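Long-range contacts in member of DUF4221 family (Bacteroides vulgatus, PDB 3S9J), which is of unknown function but folds as a six-bladed beta-propeller of the DUF4221 family: residues I187-G198 and M244-M252; W268-R276 and Y328-L338. All coordinates share one frame; numbering follows the deposited sequence.

Contact 1: I187-G198 and M244-M252. With FMT (formic acid), chain F.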
loop_
_atom_site.group_PDB
_atom_site.type_symbol
_atom_site.label_atom_id
_atom_site.label_comp_id
_atom_site.label_asym_id
_atom_site.label_seq_id
_atom_site.Cartn_x
_atom_site.Cartn_y
_atom_site.Cartn_z
ATOM N N ILE A 187 20.954 1.466 5.762
ATOM C CA ILE A 187 20.469 1.024 7.079
ATOM C C ILE A 187 20.318 -0.492 7.175
ATOM O O ILE A 187 19.699 -0.978 8.117
ATOM C CB ILE A 187 19.125 1.722 7.452
ATOM C CG1 ILE A 187 17.998 1.327 6.487
ATOM C CG2 ILE A 187 19.307 3.233 7.492
ATOM C CD1 ILE A 187 16.639 2.044 6.750
ATOM N N PHE A 188 20.846 -1.219 6.187
ATOM C CA PHE A 188 20.714 -2.670 6.084
ATOM C C PHE A 188 22.092 -3.295 6.272
ATOM O O PHE A 188 22.974 -3.136 5.438
ATOM C CB PHE A 188 20.127 -3.046 4.731
ATOM C CG PHE A 188 18.829 -2.378 4.468
ATOM C CD1 PHE A 188 17.666 -2.863 5.051
ATOM C CD2 PHE A 188 18.766 -1.251 3.678
ATOM C CE1 PHE A 188 16.452 -2.228 4.841
ATOM C CE2 PHE A 188 17.546 -0.622 3.445
ATOM C CZ PHE A 188 16.400 -1.107 4.040
ATOM N N LYS A 189 22.259 -4.003 7.384
ATOM C CA LYS A 189 23.575 -4.442 7.869
ATOM C C LYS A 189 23.915 -5.896 7.520
ATOM O O LYS A 189 25.071 -6.242 7.330
ATOM C CB LYS A 189 23.628 -4.263 9.390
ATOM C CG LYS A 189 23.246 -2.856 9.882
ATOM C CD LYS A 189 23.939 -1.758 9.060
ATOM C CE LYS A 189 24.117 -0.450 9.843
ATOM N NZ LYS A 189 22.828 0.181 10.227
ATOM N N GLU A 190 22.906 -6.755 7.460
ATOM C CA GLU A 190 23.150 -8.184 7.246
ATOM C C GLU A 190 23.535 -8.486 5.807
ATOM O O GLU A 190 22.978 -7.905 4.877
ATOM C CB GLU A 190 21.927 -9.017 7.634
ATOM C CG GLU A 190 21.555 -8.927 9.110
ATOM C CD GLU A 190 20.736 -7.705 9.459
ATOM O OE1 GLU A 190 20.114 -7.118 8.543
ATOM O OE2 GLU A 190 20.709 -7.332 10.657
ATOM N N GLU A 191 24.482 -9.406 5.625
ATOM C CA GLU A 191 24.941 -9.779 4.296
ATOM C C GLU A 191 24.713 -11.266 4.067
ATOM O O GLU A 191 25.612 -12.085 4.242
ATOM C CB GLU A 191 26.411 -9.392 4.114
ATOM C CG GLU A 191 26.617 -7.870 4.094
ATOM C CD GLU A 191 28.051 -7.449 3.827
ATOM O OE1 GLU A 191 28.970 -8.190 4.228
ATOM O OE2 GLU A 191 28.268 -6.365 3.231
ATOM N N TYR A 192 23.488 -11.607 3.710
ATOM C CA TYR A 192 23.101 -12.990 3.470
ATOM C C TYR A 192 23.227 -13.348 1.982
ATOM O O TYR A 192 23.202 -12.474 1.117
ATOM C CB TYR A 192 21.669 -13.221 3.949
ATOM C CG TYR A 192 21.428 -12.967 5.431
ATOM C CD1 TYR A 192 22.253 -13.528 6.410
ATOM C CD2 TYR A 192 20.349 -12.194 5.857
ATOM C CE1 TYR A 192 22.010 -13.306 7.772
ATOM C CE2 TYR A 192 20.100 -11.979 7.211
ATOM C CZ TYR A 192 20.932 -12.524 8.155
ATOM O OH TYR A 192 20.661 -12.290 9.490
ATOM N N ASP A 193 23.374 -14.635 1.686
ATOM C CA ASP A 193 23.376 -15.092 0.301
ATOM C C ASP A 193 22.023 -14.872 -0.352
ATOM O O ASP A 193 21.968 -14.546 -1.530
ATOM C CB ASP A 193 23.740 -16.576 0.201
ATOM C CG ASP A 193 25.224 -16.833 0.403
ATOM O OD1 ASP A 193 26.047 -15.940 0.095
ATOM O OD2 ASP A 193 25.555 -17.943 0.865
ATOM N N ASN A 194 20.941 -15.072 0.414
ATOM C CA ASN A 194 19.583 -14.863 -0.059
ATOM C C ASN A 194 18.684 -14.272 1.030
ATOM O O ASN A 194 18.534 -14.840 2.132
ATOM C CB ASN A 194 18.982 -16.168 -0.595
ATOM C CG ASN A 194 19.747 -16.713 -1.816
ATOM O OD1 ASN A 194 19.401 -16.420 -2.963
ATOM N ND2 ASN A 194 20.808 -17.477 -1.558
ATOM N N ILE A 195 18.088 -13.129 0.705
ATOM C CA ILE A 195 17.304 -12.345 1.657
ATOM C C ILE A 195 15.855 -12.782 1.613
ATOM O O ILE A 195 15.256 -12.871 0.534
ATOM C CB ILE A 195 17.401 -10.827 1.345
ATOM C CG1 ILE A 195 18.824 -10.330 1.550
ATOM C CG2 ILE A 195 16.418 -10.007 2.224
ATOM C CD1 ILE A 195 19.085 -9.009 0.839
ATOM N N ALA A 196 15.292 -13.023 2.799
ATOM C CA ALA A 196 13.914 -13.515 2.969
ATOM C C ALA A 196 12.901 -12.380 3.064
ATOM O O ALA A 196 11.714 -12.572 2.764
ATOM C CB ALA A 196 13.811 -14.400 4.225
ATOM N N GLY A 197 13.359 -11.207 3.469
ATOM C CA GLY A 197 12.519 -9.973 3.454
ATOM C C GLY A 197 13.179 -8.976 4.386
ATOM O O GLY A 197 14.337 -9.173 4.771
ATOM N N GLY A 198 12.453 -7.933 4.792
ATOM C CA GLY A 198 12.964 -6.991 5.797
ATOM C C GLY A 198 13.275 -5.603 5.255
ATOM O O GLY A 198 13.498 -4.674 6.014
HETATM N N MSE A 244 13.862 1.279 16.304
HETATM C CA MSE A 244 14.312 0.183 15.444
HETATM C C MSE A 244 15.004 0.620 14.160
HETATM O O MSE A 244 14.803 1.744 13.648
HETATM C CB MSE A 244 13.126 -0.730 15.088
HETATM C CG MSE A 244 12.096 -0.107 14.195
HETATM SE SE MSE A 244 10.690 -1.360 13.635
HETATM C CE MSE A 244 9.902 -1.636 15.310
ATOM N N LYS A 245 15.825 -0.302 13.656
ATOM C CA LYS A 245 16.347 -0.277 12.292
ATOM C C LYS A 245 16.066 -1.644 11.664
ATOM O O LYS A 245 15.799 -2.619 12.381
ATOM C CB LYS A 245 17.855 0.032 12.261
ATOM C CG LYS A 245 18.244 1.330 12.985
ATOM C CD LYS A 245 19.172 2.266 12.163
ATOM C CE LYS A 245 20.575 1.708 11.941
ATOM N NZ LYS A 245 21.489 2.735 11.311
ATOM N N PRO A 246 16.075 -1.725 10.325
ATOM C CA PRO A 246 15.638 -2.964 9.741
ATOM C C PRO A 246 16.541 -4.138 10.050
ATOM O O PRO A 246 17.728 -3.981 10.349
ATOM C CB PRO A 246 15.618 -2.662 8.219
ATOM C CG PRO A 246 15.522 -1.188 8.134
ATOM C CD PRO A 246 16.327 -0.707 9.288
ATOM N N LYS A 247 15.922 -5.299 10.044
ATOM C CA LYS A 247 16.617 -6.561 10.273
ATOM C C LYS A 247 16.215 -7.442 9.113
ATOM O O LYS A 247 15.067 -7.878 9.018
ATOM C CB LYS A 247 16.203 -7.204 11.603
ATOM C CG LYS A 247 17.346 -7.949 12.310
ATOM C CD LYS A 247 17.593 -9.363 11.788
ATOM C CE LYS A 247 16.984 -10.431 12.704
ATOM N NZ LYS A 247 15.810 -11.163 12.099
ATOM N N LEU A 248 17.157 -7.680 8.220
ATOM C CA LEU A 248 16.870 -8.531 7.085
ATOM C C LEU A 248 16.679 -9.978 7.546
ATOM O O LEU A 248 17.369 -10.443 8.441
ATOM C CB LEU A 248 17.996 -8.445 6.066
ATOM C CG LEU A 248 18.235 -7.061 5.434
ATOM C CD1 LEU A 248 19.444 -7.124 4.505
ATOM C CD2 LEU A 248 16.999 -6.566 4.649
ATOM N N GLY A 249 15.767 -10.679 6.896
ATOM C CA GLY A 249 15.611 -12.107 7.098
ATOM C C GLY A 249 16.572 -12.893 6.225
ATOM O O GLY A 249 16.859 -12.513 5.089
ATOM N N ASN A 250 17.062 -13.989 6.776
ATOM C CA ASN A 250 17.927 -14.923 6.083
ATOM C C ASN A 250 17.101 -16.082 5.511
ATOM O O ASN A 250 16.466 -16.808 6.269
ATOM C CB ASN A 250 18.958 -15.447 7.059
ATOM C CG ASN A 250 19.930 -16.414 6.423
ATOM O OD1 ASN A 250 19.805 -16.764 5.248
ATOM N ND2 ASN A 250 20.900 -16.858 7.205
ATOM N N SER A 251 17.091 -16.253 4.190
ATOM C CA SER A 251 16.320 -17.345 3.562
ATOM C C SER A 251 16.703 -18.736 4.082
ATOM O O SER A 251 15.839 -19.599 4.204
ATOM C CB SER A 251 16.455 -17.316 2.025
ATOM O OG SER A 251 15.696 -16.249 1.488
HETATM N N MSE A 252 17.972 -18.951 4.405
HETATM C CA MSE A 252 18.478 -20.241 4.904
HETATM C C MSE A 252 17.896 -20.635 6.265
HETATM O O MSE A 252 18.001 -21.783 6.679
HETATM C CB MSE A 252 20.015 -20.216 5.011
HETATM C CG MSE A 252 20.740 -20.823 3.809
HETATM SE SE MSE A 252 22.665 -20.559 3.883
HETATM C CE MSE A 252 22.930 -20.625 5.822
HETATM C C FMT F . 9.330 -6.680 4.338
HETATM O O1 FMT F . 9.689 -7.782 3.931
HETATM O O2 FMT F . 10.100 -5.884 4.865
HETATM O O HOH W 1 19.848 -4.659 8.643
HETATM O O HOH W 2 21.342 -16.823 2.888
#

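Contact 2: W268-R276 and Y328-L338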
loop_
_atom_site.group_PDB
_atom_site.type_symbol
_atom_site.label_atom_id
_atom_site.label_comp_id
_atom_site.label_asym_id
_atom_site.label_seq_id
_atom_site.Cartn_x
_atom_site.Cartn_y
_atom_site.Cartn_z
ATOM N N TRP A 268 3.928 -0.107 9.014
ATOM C CA TRP A 268 3.217 -0.587 7.823
ATOM C C TRP A 268 2.877 0.627 6.944
ATOM O O TRP A 268 3.808 1.319 6.540
ATOM C CB TRP A 268 2.031 -1.508 8.171
ATOM C CG TRP A 268 1.630 -2.416 7.040
ATOM C CD1 TRP A 268 0.456 -2.401 6.349
ATOM C CD2 TRP A 268 2.414 -3.456 6.474
ATOM N NE1 TRP A 268 0.459 -3.378 5.392
ATOM C CE2 TRP A 268 1.655 -4.036 5.435
ATOM C CE3 TRP A 268 3.702 -3.951 6.724
ATOM C CZ2 TRP A 268 2.121 -5.089 4.677
ATOM C CZ3 TRP A 268 4.161 -5.015 5.949
ATOM C CH2 TRP A 268 3.369 -5.567 4.936
ATOM N N HIS A 269 1.597 0.914 6.661
ATOM C CA HIS A 269 1.260 2.001 5.750
ATOM C C HIS A 269 1.832 3.348 6.185
ATOM O O HIS A 269 1.835 3.688 7.382
ATOM C CB HIS A 269 -0.247 2.260 5.662
ATOM C CG HIS A 269 -1.104 1.061 5.426
ATOM N ND1 HIS A 269 -1.031 0.295 4.276
ATOM C CD2 HIS A 269 -2.155 0.593 6.132
ATOM C CE1 HIS A 269 -1.977 -0.623 4.315
ATOM N NE2 HIS A 269 -2.669 -0.471 5.437
ATOM N N ILE A 270 2.248 4.137 5.203
ATOM C CA ILE A 270 2.249 5.585 5.344
ATOM C C ILE A 270 1.204 6.115 4.354
ATOM O O ILE A 270 1.202 5.763 3.180
ATOM C CB ILE A 270 3.672 6.220 5.173
ATOM C CG1 ILE A 270 3.655 7.753 5.428
ATOM C CG2 ILE A 270 4.271 5.903 3.800
ATOM C CD1 ILE A 270 3.325 8.138 6.888
HETATM N N MSE A 271 0.305 6.968 4.841
HETATM C CA MSE A 271 -0.818 7.439 4.044
HETATM C C MSE A 271 -0.972 8.942 4.188
HETATM O O MSE A 271 -1.016 9.463 5.301
HETATM C CB MSE A 271 -2.116 6.754 4.480
HETATM C CG MSE A 271 -2.066 5.308 4.412
HETATM SE SE MSE A 271 -3.816 4.566 4.892
HETATM C CE MSE A 271 -4.876 5.385 4.023
ATOM N N TYR A 272 -1.091 9.629 3.056
ATOM C CA TYR A 272 -1.368 11.052 3.047
ATOM C C TYR A 272 -2.866 11.284 3.010
ATOM O O TYR A 272 -3.575 10.616 2.275
ATOM C CB TYR A 272 -0.724 11.709 1.818
ATOM C CG TYR A 272 -1.023 13.180 1.708
ATOM C CD1 TYR A 272 -0.734 14.027 2.744
ATOM C CD2 TYR A 272 -1.566 13.715 0.558
ATOM C CE1 TYR A 272 -1.020 15.381 2.661
ATOM C CE2 TYR A 272 -1.854 15.086 0.464
ATOM C CZ TYR A 272 -1.577 15.905 1.509
ATOM O OH TYR A 272 -1.845 17.268 1.462
ATOM N N ASP A 273 -3.340 12.214 3.835
ATOM C CA ASP A 273 -4.734 12.631 3.877
ATOM C C ASP A 273 -4.819 13.991 3.164
ATOM O O ASP A 273 -4.424 15.025 3.737
ATOM C CB ASP A 273 -5.167 12.750 5.351
ATOM C CG ASP A 273 -6.621 13.163 5.535
ATOM O OD1 ASP A 273 -7.192 13.851 4.643
ATOM O OD2 ASP A 273 -7.184 12.785 6.605
ATOM N N LYS A 274 -5.319 13.968 1.924
ATOM C CA LYS A 274 -5.393 15.164 1.054
ATOM C C LYS A 274 -6.441 16.167 1.528
ATOM O O LYS A 274 -6.382 17.323 1.146
ATOM C CB LYS A 274 -5.654 14.776 -0.426
ATOM C CG LYS A 274 -7.035 14.159 -0.734
ATOM C CD LYS A 274 -7.101 13.433 -2.136
ATOM C CE LYS A 274 -8.231 12.321 -2.187
ATOM N NZ LYS A 274 -8.643 11.603 -3.519
ATOM N N TYR A 275 -7.393 15.726 2.354
ATOM C CA TYR A 275 -8.490 16.586 2.815
ATOM C C TYR A 275 -8.084 17.395 4.026
ATOM O O TYR A 275 -8.372 18.575 4.117
ATOM C CB TYR A 275 -9.764 15.779 3.092
ATOM C CG TYR A 275 -10.239 15.054 1.840
ATOM C CD1 TYR A 275 -10.907 15.743 0.839
ATOM C CD2 TYR A 275 -9.979 13.697 1.658
ATOM C CE1 TYR A 275 -11.313 15.109 -0.339
ATOM C CE2 TYR A 275 -10.408 13.026 0.492
ATOM C CZ TYR A 275 -11.069 13.734 -0.504
ATOM O OH TYR A 275 -11.476 13.105 -1.646
ATOM N N ARG A 276 -7.407 16.756 4.966
ATOM C CA ARG A 276 -6.990 17.431 6.200
ATOM C C ARG A 276 -5.510 17.834 6.201
ATOM O O ARG A 276 -5.064 18.520 7.121
ATOM C CB ARG A 276 -7.334 16.540 7.401
ATOM C CG ARG A 276 -8.806 16.622 7.774
ATOM C CD ARG A 276 -9.334 15.362 8.352
ATOM N NE ARG A 276 -9.322 14.325 7.341
ATOM C CZ ARG A 276 -10.321 14.061 6.500
ATOM N NH1 ARG A 276 -11.486 14.718 6.578
ATOM N NH2 ARG A 276 -10.154 13.114 5.587
ATOM N N TYR A 328 -6.665 -3.824 8.840
ATOM C CA TYR A 328 -6.071 -2.531 8.499
ATOM C C TYR A 328 -5.352 -2.530 7.160
ATOM O O TYR A 328 -5.035 -1.447 6.660
ATOM C CB TYR A 328 -5.163 -2.002 9.623
ATOM C CG TYR A 328 -4.009 -2.897 9.998
ATOM C CD1 TYR A 328 -2.856 -2.932 9.205
ATOM C CD2 TYR A 328 -4.053 -3.696 11.116
ATOM C CE1 TYR A 328 -1.782 -3.761 9.518
ATOM C CE2 TYR A 328 -2.958 -4.511 11.468
ATOM C CZ TYR A 328 -1.839 -4.547 10.675
ATOM O OH TYR A 328 -0.772 -5.353 10.959
ATOM N N LYS A 329 -5.119 -3.694 6.577
ATOM C CA LYS A 329 -4.610 -3.781 5.225
ATOM C C LYS A 329 -5.660 -3.440 4.148
ATOM O O LYS A 329 -5.346 -3.465 2.950
ATOM C CB LYS A 329 -3.944 -5.133 4.968
ATOM C CG LYS A 329 -2.727 -5.309 5.880
ATOM C CD LYS A 329 -1.883 -6.499 5.513
ATOM C CE LYS A 329 -0.719 -6.649 6.462
ATOM N NZ LYS A 329 0.164 -7.836 6.153
HETATM N N MSE A 330 -6.868 -3.086 4.599
HETATM C CA MSE A 330 -7.869 -2.403 3.776
HETATM C C MSE A 330 -8.268 -1.092 4.451
HETATM O O MSE A 330 -9.235 -1.030 5.237
HETATM C CB MSE A 330 -9.084 -3.282 3.536
HETATM C CG MSE A 330 -8.876 -4.331 2.448
HETATM SE SE MSE A 330 -10.541 -5.105 1.816
HETATM C CE MSE A 330 -11.071 -6.051 3.445
ATOM N N SER A 331 -7.458 -0.068 4.214
ATOM C CA SER A 331 -7.672 1.260 4.777
ATOM C C SER A 331 -7.624 2.278 3.632
ATOM O O SER A 331 -6.937 2.048 2.634
ATOM C CB SER A 331 -6.605 1.597 5.835
ATOM O OG SER A 331 -6.763 0.774 6.975
ATOM N N PHE A 332 -8.365 3.369 3.779
ATOM C CA PHE A 332 -8.306 4.476 2.826
ATOM C C PHE A 332 -8.720 5.775 3.471
ATOM O O PHE A 332 -9.425 5.801 4.489
ATOM C CB PHE A 332 -9.181 4.209 1.602
ATOM C CG PHE A 332 -10.678 4.304 1.850
ATOM C CD1 PHE A 332 -11.406 3.169 2.227
ATOM C CD2 PHE A 332 -11.375 5.492 1.652
ATOM C CE1 PHE A 332 -12.769 3.223 2.439
ATOM C CE2 PHE A 332 -12.769 5.559 1.872
ATOM C CZ PHE A 332 -13.467 4.417 2.256
ATOM N N VAL A 333 -8.261 6.874 2.895
ATOM C CA VAL A 333 -8.695 8.196 3.370
ATOM C C VAL A 333 -9.815 8.673 2.454
ATOM O O VAL A 333 -9.648 8.714 1.230
ATOM C CB VAL A 333 -7.561 9.212 3.335
ATOM C CG1 VAL A 333 -8.081 10.639 3.777
ATOM C CG2 VAL A 333 -6.397 8.750 4.233
ATOM N N GLY A 334 -10.957 9.005 3.050
ATOM C CA GLY A 334 -12.093 9.602 2.364
ATOM C C GLY A 334 -12.294 11.038 2.787
ATOM O O GLY A 334 -11.578 11.546 3.649
ATOM N N ARG A 335 -13.285 11.695 2.199
ATOM C CA ARG A 335 -13.615 13.080 2.598
ATOM C C ARG A 335 -13.789 13.253 4.100
ATOM O O ARG A 335 -13.325 14.246 4.655
ATOM C CB ARG A 335 -14.879 13.546 1.887
ATOM C CG ARG A 335 -14.720 13.729 0.392
ATOM C CD ARG A 335 -16.105 13.971 -0.236
ATOM N NE ARG A 335 -16.007 14.246 -1.658
ATOM C CZ ARG A 335 -17.018 14.646 -2.432
ATOM N NH1 ARG A 335 -18.238 14.818 -1.947
ATOM N NH2 ARG A 335 -16.794 14.888 -3.705
ATOM N N GLU A 336 -14.453 12.301 4.762
ATOM C CA GLU A 336 -14.811 12.425 6.170
ATOM C C GLU A 336 -13.730 12.006 7.157
ATOM O O GLU A 336 -13.798 12.351 8.361
ATOM C CB GLU A 336 -16.077 11.627 6.464
ATOM C CG GLU A 336 -17.348 12.179 5.796
ATOM C CD GLU A 336 -17.651 13.626 6.169
ATOM O OE1 GLU A 336 -17.393 14.046 7.319
ATOM O OE2 GLU A 336 -18.136 14.354 5.291
ATOM N N GLY A 337 -12.767 11.228 6.680
ATOM C CA GLY A 337 -11.676 10.783 7.544
ATOM C C GLY A 337 -10.948 9.541 7.074
ATOM O O GLY A 337 -10.980 9.191 5.887
ATOM N N LEU A 338 -10.309 8.873 8.035
ATOM C CA LEU A 338 -9.563 7.645 7.793
ATOM C C LEU A 338 -10.447 6.448 8.004
ATOM O O LEU A 338 -10.982 6.221 9.122
ATOM C CB LEU A 338 -8.352 7.562 8.730
ATOM C CG LEU A 338 -7.511 6.278 8.707
ATOM C CD1 LEU A 338 -6.884 6.046 7.326
ATOM C CD2 LEU A 338 -6.461 6.298 9.831
#

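Contact 1: I187-G198 and M244-M252
A small two-stranded antiparallel pairing between loops that flank a propeller blade joins 195-197 to 249-250. Ala196 N gives Gly249 O a nearly straight bond of 2.8 Å, and Gly249 N returns one to Gly197 O. Beyond this pair Ser251 N binds Asn194 O at 2.9 Å. The phenol ring of Tyr192 stacks on the amide of Asn250, the planes 15° apart: Asn250 CB sits over the ring centre, 3.5 Å from the centroid, while Glu190 CB lies against the opposite face, toward its rim. A serine in place of Tyr192 would probably leave Asn250 and Glu190 without the flat surface between them. The four-stranded blade 201-206 to 231-235 lies in the chain between the two loops. Glu190, its chain bent at CB-CG (chi2 82°), brings OE1 to Leu248 N (3.0 Å), which meets it from above the carboxylate plane; a water joins OE1 to Pro246 O and Lys189 N. Leu248 CD2 rests 3.8 Å from Phe188 CD1, and Pro246 CB is 3.5 Å from Phe188 CE1, with Ile187 CD1 beside Pro246 CG. Gly198 N and Gly200 N hydrogen-bond a formic acid molecule, probably from the crystallisation liquor.

Contact 2: W268-R276 and Y328-L338
Buried side-chain packing between two neighbouring propeller blades brings strand 268-273 against strand 331-334. The two strand axes run almost parallel, 14° apart and 7.7 Å at closest approach, and no backbone hydrogen bond links them. Met271 fills the middle: bent at its last torsion (chi3 49°), it puts CE 3.7 Å from Val333 CG2 and within reach of Leu338 CD1, with SE near Ser331 CB. On its other branch Val333 presses CG1 against the carboxylate of Asp273, 3.4 Å from CG. Strand 266-273 is the first of its four-stranded antiparallel blade, whereas 327-334 edges a blade completed at the opposite edge by N-terminal strand 8-19, both chain ends building it as in many propellers. At the end of the strand, Asp273 OD1 takes the backbone N of Tyr275 and Arg276 in an Asx motif, while OD2 receives NE of Arg276 (2.7 Å) and its NH2 in a side-on salt bridge. With the guanidinium thus held, NH1 reaches Arg335 O at 2.7 Å, and NH2 reaches Gly334 O nearly along the C=O axis; Gly337 CA lies over one face of the group. Arg335 CA sits over the ring centre of Tyr275, whose OH binds Glu35. At the other end His269 NE2 donates in its ring plane to Tyr328 O (2.8 Å), which Ser331 OG reaches from the opposite face of the carbonyl. Tyr328 turns its edge toward the face of Trp268 in an offset edge-to-face pair, the planes at 73°, and Lys329 brings CE 3.6 Å from Trp268 NE1, itself hydrogen-bonded to Tyr133 O.

How the contacts relate
Both segments of contact 1 precede those of contact 2 in sequence, and helix 255-263 lies between 244-252 and 268-276. Their centres are about 30 Å apart, the centre of the molecule falls between them, and the nearest atoms stay about 8 Å from each other. No sheet is common to both. Contact 1 lies toward the outside, about 21 Å from the centre, and ties together the loops before and after blade 201-235; contact 2 lies deeper, about 11 Å from it, and joins the blade that begins at 266-273 to the one containing 327-334 and 337-341. Contact 1 joins loops at the periphery, largely by backbone bonds; contact 2 is an interface between adjacent blades, made by side chains.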